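Local coordinates for methyl-accepting chemotaxis protein, putative (Geobacter sulfurreducens, PDB 3OOV), which probably takes part in chemotaxis signalling, its GAF domain being of a family that often binds small regulatory ligands, at residues D18-L23 against S157-R162; E26-V31 against F130-R135; I39-T44 against S50-V55; G74-C79 against S102-I107; S114-P119 against T144-I149. One frame throughout, in Å; residues are numbered along the deposited sequence.

Contact 1. Residues D18-L23 against S157-R162; sequences DEVLRL and SSAIVR
Val20 and Ala159 mark the nearest approach between the backbones of residues 18-23 and 157-162, on helices 17-31 and 143-167, their CA atoms 7.5 Å apart. The tight part of the contact is small: CG1 of Val20 rests on the methyl CB of Ala159 at 3.9 Å. That branch stands anti to the backbone N of Val20 (chi1 161°), which puts it in the gap between the helices, and the single methyl of alanine lets the backbones come this near. One step along each helix the fit slackens, and CD2 of Leu21 reaches CD1 of Ile160 at only 4.5 Å, methyl to methyl. Looser still is the side where the side chain of Arg162 passes: its NH2 stays 4.8 Å from CG2 of Val20, and the guanidinium instead spends NH1 on the carbonyl O of Ser14. Arg22 and Ser158 lie on solvent-facing sides of their helices, while the four residues that touch are all buried. No hydrogen bond crosses between the segments, so the join is purely apolar. Ile11 of helix 7-13 touches both Val20 and Ala159 from one side; from the sheet, Met41 of strand 36-42 meets Leu21 and Ile160, and Val52 of strand 48-55 meets Leu21.

Contact 2. Residues E26-V31 against F130-R135; sequences EGLHDV and FAVDNR
OD1 of Asp133 is gripped by two nitrogens of Arg135, its backbone N at 2.9 Å and its NE at 3.0 Å. The backbone N uses the anti lone pair and closes an Asx turn; NE comes from above the carboxylate plane, yet its N-H points almost straight at the oxygen (179°). NH2 completes a side-on salt bridge to Asp133 OD2 at 2.8 Å, so the guanidinium and carboxylate are clamped together where the strand ends. Arg135 also reaches the carbonyl oxygens of Arg108 and Ala109, tying the turn to the loop before strand 115-122. Across the contact the meeting is apolar. CD1 of Leu28, on helix 17-31, comes in at the edge of the Phe130 ring, near its plane, 3.6 Å from CE2 and 3.7 Å from CD2. With CG of Phe130 anti to the carbonyl carbon (chi1 -81°), the ring offers that edge to the helix. The same Leu28 methyl lies 4.4 Å from CG2 of Val132, two residues along the strand. Phe152 and Ile149 of helix 143-167 close in around Leu28 and Phe130 respectively. A helix laid on a central antiparallel sheet through alternate strand residues is the layered build of the GAF fold.

Contact 3. Residues I39-T44 against S50-V55; sequences ILMADT and SFVAAV
Leu40 lies against Phe51 as a non-hydrogen-bonded pair of the antiparallel hairpin 36-42/48-55. From the backbone outward, its CB passes the carbonyl O of Ser50 at 3.6 Å, CG meets CD2 of Phe51 at 4.1 Å, and the tip CD2 comes down over one face of the ring, 3.7 Å from CG of Phe51. This CH-pi contact sits 23° off the ring normal, shifted toward the rim. CG of Leu40 is anti to its carbonyl carbon (chi1 -58°), which sends the branch toward the neighbouring strand. With an alanine in place of Phe51, Leu40 CD2 would probably be left without the aromatic face beneath it and free to turn into the gap. Beside this pair the register slips by one in a classic beta bulge: the carbonyl O of Ile39 accepts from both Val52 N, at 2.9 Å, and Ala53 N, at 3.2 Å, while Ile39 N returns a bond to Ala53 O. Beyond the bulge the pairing is regular from Leu40-Phe51 on, and Met41 and Ser50 bond both ways, Ser50 N to Met41 O at 2.7 Å. Met41, present as selenomethionine, sets its CG 3.8 Å from CG2 of the bulged Val52. Ile39 and Met41 face helix 17-31, where Ile39 touches Ala25; on the other face Phe60 meets the Phe51 ring edge-to-face, and Val129 of strand 125-133 flanks Leu40.

Contact 4. Residues G74-C79 against S102-I107; sequences GVITKC and SPYDAI
Gly74 has a positive phi (38°), and the helical turns that follow present Ile76 and Thr77 to Tyr104 of the short 3-10 turn 104-106, entered just after a cis peptide bond before Pro103. In the GAF fold this is the side of the sheet with the short helix and long loops, where relatives often hold ligands; a glycerol, probably from crystallisation, lies about 4 Å from the Ile76 side chain. Tyr104 carries the contact. Its CG is anti to the carbonyl carbon (chi1 -72°), and the ring extends toward the helix as a buried bridge. CD1 of Ile76 reaches CD1 of Tyr104 at 4.2 Å, coming obliquely to the ring, and the chain of Ile76 is extended at chi2 (165°), which carries the methyl that far. Ile76 also touches Ile117 of strand 115-122, so it wedges between turn and sheet. Leu67 of strand 66-68 also packs on Tyr104. At the tip of the tyrosine the two hydroxyls are near but not bonded: Tyr104 OH is held by the carbonyl O of Pro68 and Thr77 OG1 by that of Asp70, leaving OG1 and OH 4.1 Å apart.

Contact 5. Residues S114-P119 against T144-I149; sequences SFVICP and TDVDTI
Val116 and Cys118 of strand 115-119 meet Val146 and Ile149 of helix 144-149, a helix-on-sheet layer of the GAF fold in which the axes of the two short segments come within 9.5 Å of each other, their directions 37° apart. Alternate strand residues point to the helix, while Ile117 between them points away toward helix 74-82 on the other face. Val116 is the residue both helix side chains use. Its CG1 stands anti to the backbone N (chi1 167°) and its CG2 anti to the carbonyl carbon, which spreads the two methyls like a fork: CG2 takes CG2 of Val146 at 4.0 Å, and CG1 takes CD1 of Ile149, also at 4.0 Å. Val146 CG2 reaches the second prong too, lying 4.2 Å from Val116 CG1. Ile149 divides its work between its branches. CG1 is anti to the carbonyl carbon (chi1 -70°) and leads the long arm to Val116, whereas CG2, anti to the backbone N, turns to Cys118. All four side chains are buried and apolar in their contact, with no hydrogen bond between the segments; Leu141, Val85 and Met87 fill in around the valines. One turn before Ile149, Asp145 is engaged otherwise, OD2 in a salt bridge with Arg139 and OD1 bonded to Tyr34 OH. Cys118 comes nearest by its CB, 3.7 Å from CG2 of Ile149, rather than by its sulfur.

From the N terminus, helix 17-31 opens both contact 1 and contact 2. Contact 1 closes last, on the C-terminal helix, and encloses all the others. Contact 3 closes a short hairpin loop; contact 4 follows in series, joining helix 74-82 to the loop before strand 115-122; both are nested inside contact 2, which brings strand 125-133 back to helix 17-31. Contact 5 opens before contact 2 closes and so crosses it, the two being joined by backbone pairing of strands 115-122 and 125-133. Contacts 1, 2 and 5 bind the long helices to each other and to one sheet face; contact 4 lies beyond the other face, its Cys79 touching Ile117.

Contact 1. Residues D18-L23 against S157-R162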
# COMPACT_ATOMS: atom_id res chain seq x y z
N ASP A 18 7.20 20.27 14.62
CA ASP A 18 6.47 19.48 15.58
C ASP A 18 5.10 20.05 15.83
O ASP A 18 4.11 19.30 16.02
CB ASP A 18 7.24 19.42 16.88
CG ASP A 18 8.44 18.50 16.80
OD1 ASP A 18 8.66 17.86 15.73
OD2 ASP A 18 9.15 18.42 17.82
N GLU A 19 5.02 21.39 15.84
CA GLU A 19 3.72 22.03 15.98
C GLU A 19 2.80 21.69 14.79
O GLU A 19 1.61 21.46 14.97
CB GLU A 19 3.92 23.54 16.12
CG GLU A 19 2.69 24.37 16.37
CD GLU A 19 3.07 25.84 16.58
OE1 GLU A 19 2.93 26.30 17.74
OE2 GLU A 19 3.56 26.50 15.61
N VAL A 20 3.37 21.64 13.60
CA VAL A 20 2.61 21.33 12.41
C VAL A 20 2.12 19.88 12.49
O VAL A 20 1.03 19.57 12.01
CB VAL A 20 3.48 21.47 11.19
CG1 VAL A 20 2.89 20.72 9.97
CG2 VAL A 20 3.71 22.98 10.86
N LEU A 21 2.94 19.01 13.05
CA LEU A 21 2.61 17.61 13.21
C LEU A 21 1.50 17.50 14.27
O LEU A 21 0.49 16.86 14.01
CB LEU A 21 3.86 16.82 13.61
CG LEU A 21 4.86 16.83 12.44
CD1 LEU A 21 6.13 16.10 12.83
CD2 LEU A 21 4.29 16.20 11.14
N ARG A 22 1.64 18.22 15.39
CA ARG A 22 0.60 18.20 16.38
C ARG A 22 -0.77 18.65 15.82
O ARG A 22 -1.79 17.97 16.02
CB ARG A 22 1.02 18.92 17.68
CG ARG A 22 2.06 18.15 18.50
CD ARG A 22 2.31 18.77 19.89
NE ARG A 22 2.61 20.20 19.77
CZ ARG A 22 3.84 20.74 19.74
NH1 ARG A 22 4.94 20.01 19.85
NH2 ARG A 22 3.95 22.06 19.60
N LEU A 23 -0.77 19.71 15.04
CA LEU A 23 -1.98 20.24 14.39
C LEU A 23 -2.56 19.31 13.35
O LEU A 23 -3.80 19.21 13.21
CB LEU A 23 -1.68 21.55 13.69
CG LEU A 23 -1.48 22.81 14.52
CD1 LEU A 23 -0.71 23.88 13.66
CD2 LEU A 23 -2.88 23.38 15.03
N SER A 157 4.18 16.87 4.93
CA SER A 157 5.38 16.77 4.08
C SER A 157 5.66 18.13 3.35
O SER A 157 6.73 18.74 3.51
CB SER A 157 5.17 15.62 3.07
OG SER A 157 6.12 15.72 2.04
N SER A 158 4.66 18.66 2.64
CA SER A 158 4.74 20.09 2.13
C SER A 158 5.20 21.12 3.14
O SER A 158 6.04 21.97 2.83
CB SER A 158 3.38 20.57 1.62
OG SER A 158 3.06 19.80 0.50
N ALA A 159 4.66 21.07 4.34
CA ALA A 159 5.01 22.05 5.33
C ALA A 159 6.43 21.81 5.91
O ALA A 159 7.13 22.76 6.30
CB ALA A 159 4.00 22.06 6.43
N ILE A 160 6.85 20.54 6.03
CA ILE A 160 8.21 20.28 6.46
C ILE A 160 9.20 20.90 5.44
O ILE A 160 10.16 21.51 5.82
CB ILE A 160 8.43 18.80 6.67
CG1 ILE A 160 7.61 18.41 7.92
CG2 ILE A 160 9.99 18.46 6.80
CD1 ILE A 160 7.53 16.95 8.17
N VAL A 161 8.91 20.70 4.15
CA VAL A 161 9.71 21.25 3.07
C VAL A 161 9.76 22.79 3.13
O VAL A 161 10.88 23.36 3.13
CB VAL A 161 9.23 20.74 1.69
CG1 VAL A 161 9.86 21.55 0.52
CG2 VAL A 161 9.61 19.29 1.53
N ARG A 162 8.59 23.44 3.22
CA ARG A 162 8.53 24.89 3.42
C ARG A 162 9.36 25.32 4.62
O ARG A 162 10.17 26.24 4.53
CB ARG A 162 7.09 25.43 3.59
CG ARG A 162 7.01 26.91 4.10
CD ARG A 162 5.52 27.54 4.21
NE ARG A 162 4.65 26.83 5.18
CZ ARG A 162 4.80 26.86 6.50
NH1 ARG A 162 5.75 27.62 7.03
NH2 ARG A 162 4.00 26.12 7.28

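Contact 2. Residues E26-V31 against F130-R135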
# COMPACT_ATOMS: atom_id res chain seq x y z
N GLU A 26 -4.21 16.75 15.63
CA GLU A 26 -5.44 17.45 16.05
C GLU A 26 -6.53 17.41 15.04
O GLU A 26 -7.63 16.95 15.36
CB GLU A 26 -5.19 18.87 16.59
CG GLU A 26 -4.51 18.78 18.00
CD GLU A 26 -4.03 20.14 18.64
OE1 GLU A 26 -3.19 20.07 19.59
OE2 GLU A 26 -4.51 21.23 18.23
N GLY A 27 -6.24 17.80 13.81
CA GLY A 27 -7.27 17.88 12.78
C GLY A 27 -7.88 16.53 12.48
O GLY A 27 -9.14 16.41 12.37
N LEU A 28 -7.02 15.51 12.35
CA LEU A 28 -7.49 14.17 12.01
C LEU A 28 -8.39 13.66 13.10
O LEU A 28 -9.35 12.99 12.79
CB LEU A 28 -6.37 13.13 11.81
CG LEU A 28 -5.71 13.01 10.43
CD1 LEU A 28 -4.38 12.08 10.39
CD2 LEU A 28 -6.76 12.52 9.37
N HIS A 29 -8.02 13.95 14.36
CA HIS A 29 -8.68 13.41 15.53
C HIS A 29 -9.95 14.23 15.84
O HIS A 29 -11.06 13.69 15.73
CB HIS A 29 -7.74 13.42 16.77
CG HIS A 29 -8.41 13.02 18.05
ND1 HIS A 29 -8.76 11.72 18.34
CD2 HIS A 29 -8.77 13.75 19.14
CE1 HIS A 29 -9.31 11.66 19.55
NE2 HIS A 29 -9.33 12.88 20.06
N ASP A 30 -9.75 15.51 16.20
CA ASP A 30 -10.82 16.44 16.59
C ASP A 30 -11.83 16.73 15.51
O ASP A 30 -13.00 16.85 15.80
CB ASP A 30 -10.24 17.78 17.03
CG ASP A 30 -9.57 17.71 18.35
OD1 ASP A 30 -9.90 16.81 19.14
OD2 ASP A 30 -8.70 18.57 18.62
N VAL A 31 -11.39 16.87 14.27
CA VAL A 31 -12.29 17.26 13.20
C VAL A 31 -12.82 16.06 12.49
O VAL A 31 -14.02 15.95 12.26
CB VAL A 31 -11.61 18.21 12.19
CG1 VAL A 31 -12.55 18.51 11.03
CG2 VAL A 31 -11.18 19.51 12.89
N PHE A 130 2.62 8.46 9.84
CA PHE A 130 1.36 8.51 10.59
C PHE A 130 0.95 7.09 10.90
O PHE A 130 0.94 6.26 10.01
CB PHE A 130 0.26 9.12 9.74
CG PHE A 130 0.28 10.58 9.68
CD1 PHE A 130 1.37 11.26 9.12
CD2 PHE A 130 -0.81 11.31 10.16
CE1 PHE A 130 1.38 12.67 9.04
CE2 PHE A 130 -0.83 12.71 10.09
CZ PHE A 130 0.26 13.41 9.51
N ALA A 131 0.64 6.79 12.15
CA ALA A 131 0.04 5.48 12.50
C ALA A 131 -1.34 5.84 13.08
O ALA A 131 -1.43 6.56 14.07
CB ALA A 131 0.92 4.78 13.58
N VAL A 132 -2.41 5.32 12.49
CA VAL A 132 -3.77 5.74 12.80
C VAL A 132 -4.64 4.49 13.09
O VAL A 132 -4.47 3.43 12.44
CB VAL A 132 -4.43 6.61 11.70
CG1 VAL A 132 -5.89 7.07 12.11
CG2 VAL A 132 -3.62 7.88 11.41
N ASP A 133 -5.51 4.59 14.11
CA ASP A 133 -6.44 3.51 14.42
C ASP A 133 -7.74 4.01 15.05
O ASP A 133 -7.79 5.11 15.62
CB ASP A 133 -5.81 2.39 15.25
CG ASP A 133 -5.65 2.76 16.70
OD1 ASP A 133 -6.70 2.72 17.40
OD2 ASP A 133 -4.51 3.15 17.15
N ASN A 134 -8.80 3.18 14.89
CA ASN A 134 -10.12 3.41 15.57
C ASN A 134 -10.36 2.11 16.39
O ASN A 134 -11.33 1.39 16.17
CB ASN A 134 -11.20 3.59 14.48
CG ASN A 134 -11.22 5.00 13.87
OD1 ASN A 134 -10.76 5.98 14.48
ND2 ASN A 134 -11.77 5.11 12.67
N ARG A 135 -9.44 1.76 17.27
CA ARG A 135 -9.47 0.42 17.86
C ARG A 135 -10.72 0.11 18.69
O ARG A 135 -10.95 -1.03 19.00
CB ARG A 135 -8.24 0.21 18.74
CG ARG A 135 -8.31 0.92 20.13
CD ARG A 135 -6.91 0.91 20.86
NE ARG A 135 -5.90 1.66 20.09
CZ ARG A 135 -4.65 1.92 20.52
NH1 ARG A 135 -4.24 1.45 21.67
NH2 ARG A 135 -3.80 2.65 19.77

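Contact 3. Residues I39-T44 against S50-V55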
# COMPACT_ATOMS: atom_id res chain seq x y z
N ILE A 39 2.12 10.25 15.37
CA ILE A 39 3.08 10.72 14.36
C ILE A 39 4.51 10.62 14.89
O ILE A 39 4.82 11.16 15.95
CB ILE A 39 2.79 12.16 13.89
CG1 ILE A 39 1.36 12.29 13.42
CG2 ILE A 39 3.82 12.61 12.73
CD1 ILE A 39 0.95 13.79 13.13
N LEU A 40 5.36 9.90 14.16
CA LEU A 40 6.74 9.63 14.55
C LEU A 40 7.64 10.11 13.44
O LEU A 40 7.31 9.90 12.25
CB LEU A 40 6.96 8.15 14.79
CG LEU A 40 6.00 7.59 15.90
CD1 LEU A 40 4.80 6.91 15.24
CD2 LEU A 40 6.66 6.61 16.88
N MSE A 41 8.75 10.76 13.81
CA MSE A 41 9.72 11.37 12.87
C MSE A 41 11.10 10.72 13.01
O MSE A 41 11.58 10.49 14.14
CB MSE A 41 9.80 12.87 13.12
CG MSE A 41 8.44 13.53 12.81
SE MSE A 41 8.04 13.54 10.83
CE MSE A 41 9.48 14.68 10.36
N ALA A 42 11.69 10.31 11.88
CA ALA A 42 13.05 9.71 11.92
C ALA A 42 14.08 10.72 12.43
O ALA A 42 13.97 11.95 12.16
CB ALA A 42 13.45 9.29 10.51
N ASP A 43 15.06 10.26 13.18
CA ASP A 43 16.19 11.17 13.51
C ASP A 43 17.02 11.40 12.23
O ASP A 43 16.67 10.87 11.13
CB ASP A 43 17.07 10.66 14.64
CG ASP A 43 17.67 9.24 14.36
OD1 ASP A 43 17.39 8.59 13.34
OD2 ASP A 43 18.38 8.74 15.24
N THR A 44 18.09 12.20 12.37
CA THR A 44 18.88 12.59 11.23
C THR A 44 19.62 11.40 10.60
O THR A 44 19.76 11.35 9.40
CB THR A 44 19.81 13.85 11.46
OG1 THR A 44 20.16 14.37 10.19
CG2 THR A 44 21.07 13.50 12.20
N SER A 50 11.47 9.38 16.57
CA SER A 50 11.05 9.96 17.78
C SER A 50 9.51 10.23 17.74
O SER A 50 8.90 10.49 16.69
CB SER A 50 11.95 11.15 18.15
OG SER A 50 11.60 12.24 17.36
N PHE A 51 8.87 10.03 18.87
CA PHE A 51 7.43 10.07 18.92
C PHE A 51 7.04 11.54 19.13
O PHE A 51 7.30 12.07 20.18
CB PHE A 51 6.97 9.17 20.06
CG PHE A 51 5.56 8.54 19.90
CD1 PHE A 51 5.30 7.27 20.42
CD2 PHE A 51 4.50 9.24 19.31
CE1 PHE A 51 4.01 6.67 20.30
CE2 PHE A 51 3.22 8.66 19.19
CZ PHE A 51 2.96 7.43 19.71
N VAL A 52 6.44 12.19 18.15
CA VAL A 52 6.21 13.64 18.15
C VAL A 52 4.79 14.07 18.56
O VAL A 52 4.60 15.03 19.34
CB VAL A 52 6.59 14.25 16.76
CG1 VAL A 52 6.20 15.76 16.68
CG2 VAL A 52 8.09 14.08 16.51
N ALA A 53 3.79 13.35 18.04
CA ALA A 53 2.39 13.60 18.35
C ALA A 53 1.66 12.31 18.59
O ALA A 53 1.92 11.29 17.95
CB ALA A 53 1.71 14.43 17.26
N ALA A 54 0.78 12.34 19.60
CA ALA A 54 -0.11 11.23 19.98
C ALA A 54 -1.37 11.91 20.40
O ALA A 54 -1.40 12.65 21.38
CB ALA A 54 0.45 10.43 21.08
N VAL A 55 -2.39 11.78 19.61
CA VAL A 55 -3.67 12.28 20.03
C VAL A 55 -4.56 11.02 20.25
O VAL A 55 -4.40 9.96 19.57
CB VAL A 55 -4.15 13.31 18.97
CG1 VAL A 55 -5.48 13.78 19.26
CG2 VAL A 55 -3.23 14.54 19.02

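Contact 4. Residues G74-C79 against S102-I107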
# COMPACT_ATOMS: atom_id res chain seq x y z
N GLY A 74 8.37 -3.79 13.63
CA GLY A 74 7.48 -4.55 12.72
C GLY A 74 7.04 -3.74 11.48
O GLY A 74 7.84 -3.38 10.60
N VAL A 75 5.74 -3.49 11.38
CA VAL A 75 5.19 -2.93 10.18
C VAL A 75 5.41 -1.41 10.12
O VAL A 75 5.28 -0.81 9.08
CB VAL A 75 3.67 -3.29 10.06
CG1 VAL A 75 2.87 -2.68 11.23
CG2 VAL A 75 3.13 -2.79 8.75
N ILE A 76 5.67 -0.77 11.25
CA ILE A 76 6.03 0.63 11.19
C ILE A 76 7.36 0.82 10.46
O ILE A 76 7.49 1.66 9.58
CB ILE A 76 6.08 1.28 12.60
CG1 ILE A 76 4.65 1.41 13.15
CG2 ILE A 76 6.74 2.68 12.53
CD1 ILE A 76 4.55 1.68 14.64
N THR A 77 8.34 0.03 10.84
CA THR A 77 9.61 0.04 10.11
C THR A 77 9.42 -0.30 8.62
O THR A 77 10.09 0.30 7.74
CB THR A 77 10.55 -1.01 10.74
OG1 THR A 77 10.79 -0.57 12.07
CG2 THR A 77 11.92 -1.12 9.97
N LYS A 78 8.56 -1.28 8.31
CA LYS A 78 8.34 -1.62 6.88
C LYS A 78 7.72 -0.51 6.13
O LYS A 78 8.10 -0.28 4.96
CB LYS A 78 7.54 -2.89 6.68
CG LYS A 78 8.34 -4.13 6.98
CD LYS A 78 7.51 -5.21 7.65
CE LYS A 78 6.59 -5.84 6.65
NZ LYS A 78 7.45 -6.42 5.51
N CYS A 79 6.72 0.16 6.75
CA CYS A 79 6.15 1.35 6.13
C CYS A 79 7.25 2.39 5.76
O CYS A 79 7.28 2.99 4.64
CB CYS A 79 5.15 2.05 7.08
SG CYS A 79 4.47 3.57 6.41
N SER A 102 9.05 -5.40 21.78
CA SER A 102 9.71 -4.41 22.69
C SER A 102 10.80 -3.60 21.96
O SER A 102 11.63 -4.21 21.32
CB SER A 102 10.36 -5.11 23.89
OG SER A 102 10.64 -4.08 24.85
N PRO A 103 10.86 -2.25 22.10
CA PRO A 103 10.11 -1.43 23.05
C PRO A 103 8.79 -0.90 22.51
O PRO A 103 8.06 -0.26 23.30
CB PRO A 103 11.09 -0.27 23.35
CG PRO A 103 11.77 -0.03 21.98
CD PRO A 103 11.96 -1.48 21.46
N TYR A 104 8.50 -1.09 21.21
CA TYR A 104 7.26 -0.51 20.62
C TYR A 104 5.97 -1.04 21.36
O TYR A 104 4.98 -0.32 21.51
CB TYR A 104 7.14 -0.80 19.12
CG TYR A 104 8.09 -0.06 18.14
CD1 TYR A 104 7.62 0.98 17.35
CD2 TYR A 104 9.43 -0.45 17.98
CE1 TYR A 104 8.43 1.63 16.43
CE2 TYR A 104 10.27 0.18 17.04
CZ TYR A 104 9.77 1.22 16.29
OH TYR A 104 10.54 1.90 15.39
N ASP A 105 5.98 -2.28 21.82
CA ASP A 105 4.77 -2.88 22.34
C ASP A 105 4.56 -2.57 23.84
O ASP A 105 3.61 -3.05 24.46
CB ASP A 105 4.79 -4.39 22.09
CG ASP A 105 5.77 -5.15 22.98
OD1 ASP A 105 5.76 -6.39 22.89
OD2 ASP A 105 6.56 -4.55 23.76
N ALA A 106 5.44 -1.74 24.39
CA ALA A 106 5.29 -1.20 25.75
C ALA A 106 4.46 0.09 25.68
O ALA A 106 4.13 0.65 26.73
CB ALA A 106 6.69 -0.90 26.38
N ILE A 107 4.16 0.59 24.47
CA ILE A 107 3.45 1.87 24.36
C ILE A 107 1.97 1.63 24.00
O ILE A 107 1.65 1.13 22.88
CB ILE A 107 4.11 2.76 23.31
CG1 ILE A 107 5.65 2.55 23.35
CG2 ILE A 107 3.60 4.25 23.35
CD1 ILE A 107 6.53 3.79 23.39

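Contact 5. Residues S114-P119 against T144-I149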
# COMPACT_ATOMS: atom_id res chain seq x y z
N SER A 114 -5.41 -3.32 14.93
CA SER A 114 -5.92 -2.94 13.63
C SER A 114 -5.51 -1.47 13.36
O SER A 114 -5.69 -0.61 14.22
CB SER A 114 -7.43 -3.04 13.63
OG SER A 114 -7.85 -1.80 14.14
N PHE A 115 -4.94 -1.18 12.19
CA PHE A 115 -4.45 0.16 11.97
C PHE A 115 -4.02 0.38 10.54
O PHE A 115 -3.83 -0.58 9.79
CB PHE A 115 -3.21 0.41 12.87
CG PHE A 115 -2.18 -0.69 12.76
CD1 PHE A 115 -1.30 -0.72 11.67
CD2 PHE A 115 -2.16 -1.74 13.67
CE1 PHE A 115 -0.37 -1.76 11.57
CE2 PHE A 115 -1.27 -2.81 13.56
CZ PHE A 115 -0.36 -2.82 12.48
N VAL A 116 -3.80 1.63 10.22
CA VAL A 116 -3.07 2.07 9.00
C VAL A 116 -1.81 2.83 9.37
O VAL A 116 -1.81 3.76 10.27
CB VAL A 116 -3.97 3.09 8.26
CG1 VAL A 116 -3.19 3.86 7.15
CG2 VAL A 116 -5.26 2.34 7.64
N ILE A 117 -0.72 2.46 8.70
CA ILE A 117 0.56 3.24 8.78
C ILE A 117 0.81 3.83 7.40
O ILE A 117 0.76 3.12 6.38
CB ILE A 117 1.79 2.39 9.12
CG1 ILE A 117 1.48 1.23 10.11
CG2 ILE A 117 2.97 3.33 9.52
CD1 ILE A 117 1.07 1.72 11.62
N CYS A 118 1.11 5.11 7.40
CA CYS A 118 1.22 5.88 6.17
C CYS A 118 2.55 6.68 6.25
O CYS A 118 2.81 7.31 7.25
CB CYS A 118 0.02 6.78 6.03
SG CYS A 118 0.22 7.93 4.66
N PRO A 119 3.41 6.57 5.24
CA PRO A 119 4.75 7.20 5.33
C PRO A 119 4.59 8.70 5.09
O PRO A 119 3.66 9.10 4.39
CB PRO A 119 5.52 6.57 4.17
CG PRO A 119 4.38 6.31 3.06
CD PRO A 119 3.16 5.93 3.92
N THR A 144 -11.07 4.91 1.73
CA THR A 144 -11.31 6.36 1.89
C THR A 144 -10.64 6.89 3.16
O THR A 144 -10.29 8.03 3.20
CB THR A 144 -12.80 6.78 1.90
OG1 THR A 144 -13.39 6.35 3.15
CG2 THR A 144 -13.54 6.15 0.72
N ASP A 145 -10.50 6.06 4.19
CA ASP A 145 -9.77 6.52 5.38
C ASP A 145 -8.31 6.73 4.97
O ASP A 145 -7.72 7.73 5.37
CB ASP A 145 -9.85 5.54 6.54
CG ASP A 145 -11.28 5.36 7.05
OD1 ASP A 145 -11.88 6.36 7.48
OD2 ASP A 145 -11.76 4.21 6.96
N VAL A 146 -7.73 5.77 4.24
CA VAL A 146 -6.36 5.88 3.70
C VAL A 146 -6.19 7.16 2.87
O VAL A 146 -5.25 7.88 3.08
CB VAL A 146 -5.94 4.62 2.88
CG1 VAL A 146 -4.72 4.92 1.99
CG2 VAL A 146 -5.64 3.45 3.80
N ASP A 147 -7.15 7.52 1.99
CA ASP A 147 -7.06 8.78 1.23
C ASP A 147 -7.01 9.91 2.19
O ASP A 147 -6.37 10.91 1.92
CB ASP A 147 -8.26 9.08 0.30
CG ASP A 147 -8.47 8.04 -0.77
OD1 ASP A 147 -7.55 7.26 -1.08
OD2 ASP A 147 -9.62 8.02 -1.30
N THR A 148 -7.77 9.84 3.27
CA THR A 148 -7.79 11.01 4.14
C THR A 148 -6.46 11.20 4.93
O THR A 148 -6.03 12.32 5.18
CB THR A 148 -8.94 10.95 5.10
OG1 THR A 148 -10.13 11.34 4.40
CG2 THR A 148 -8.74 11.94 6.22
N ILE A 149 -5.86 10.09 5.32
CA ILE A 149 -4.64 10.07 6.12
C ILE A 149 -3.47 10.52 5.22
O ILE A 149 -2.70 11.39 5.62
CB ILE A 149 -4.44 8.66 6.78
CG1 ILE A 149 -5.51 8.44 7.87
CG2 ILE A 149 -2.98 8.41 7.35
CD1 ILE A 149 -5.62 6.88 8.20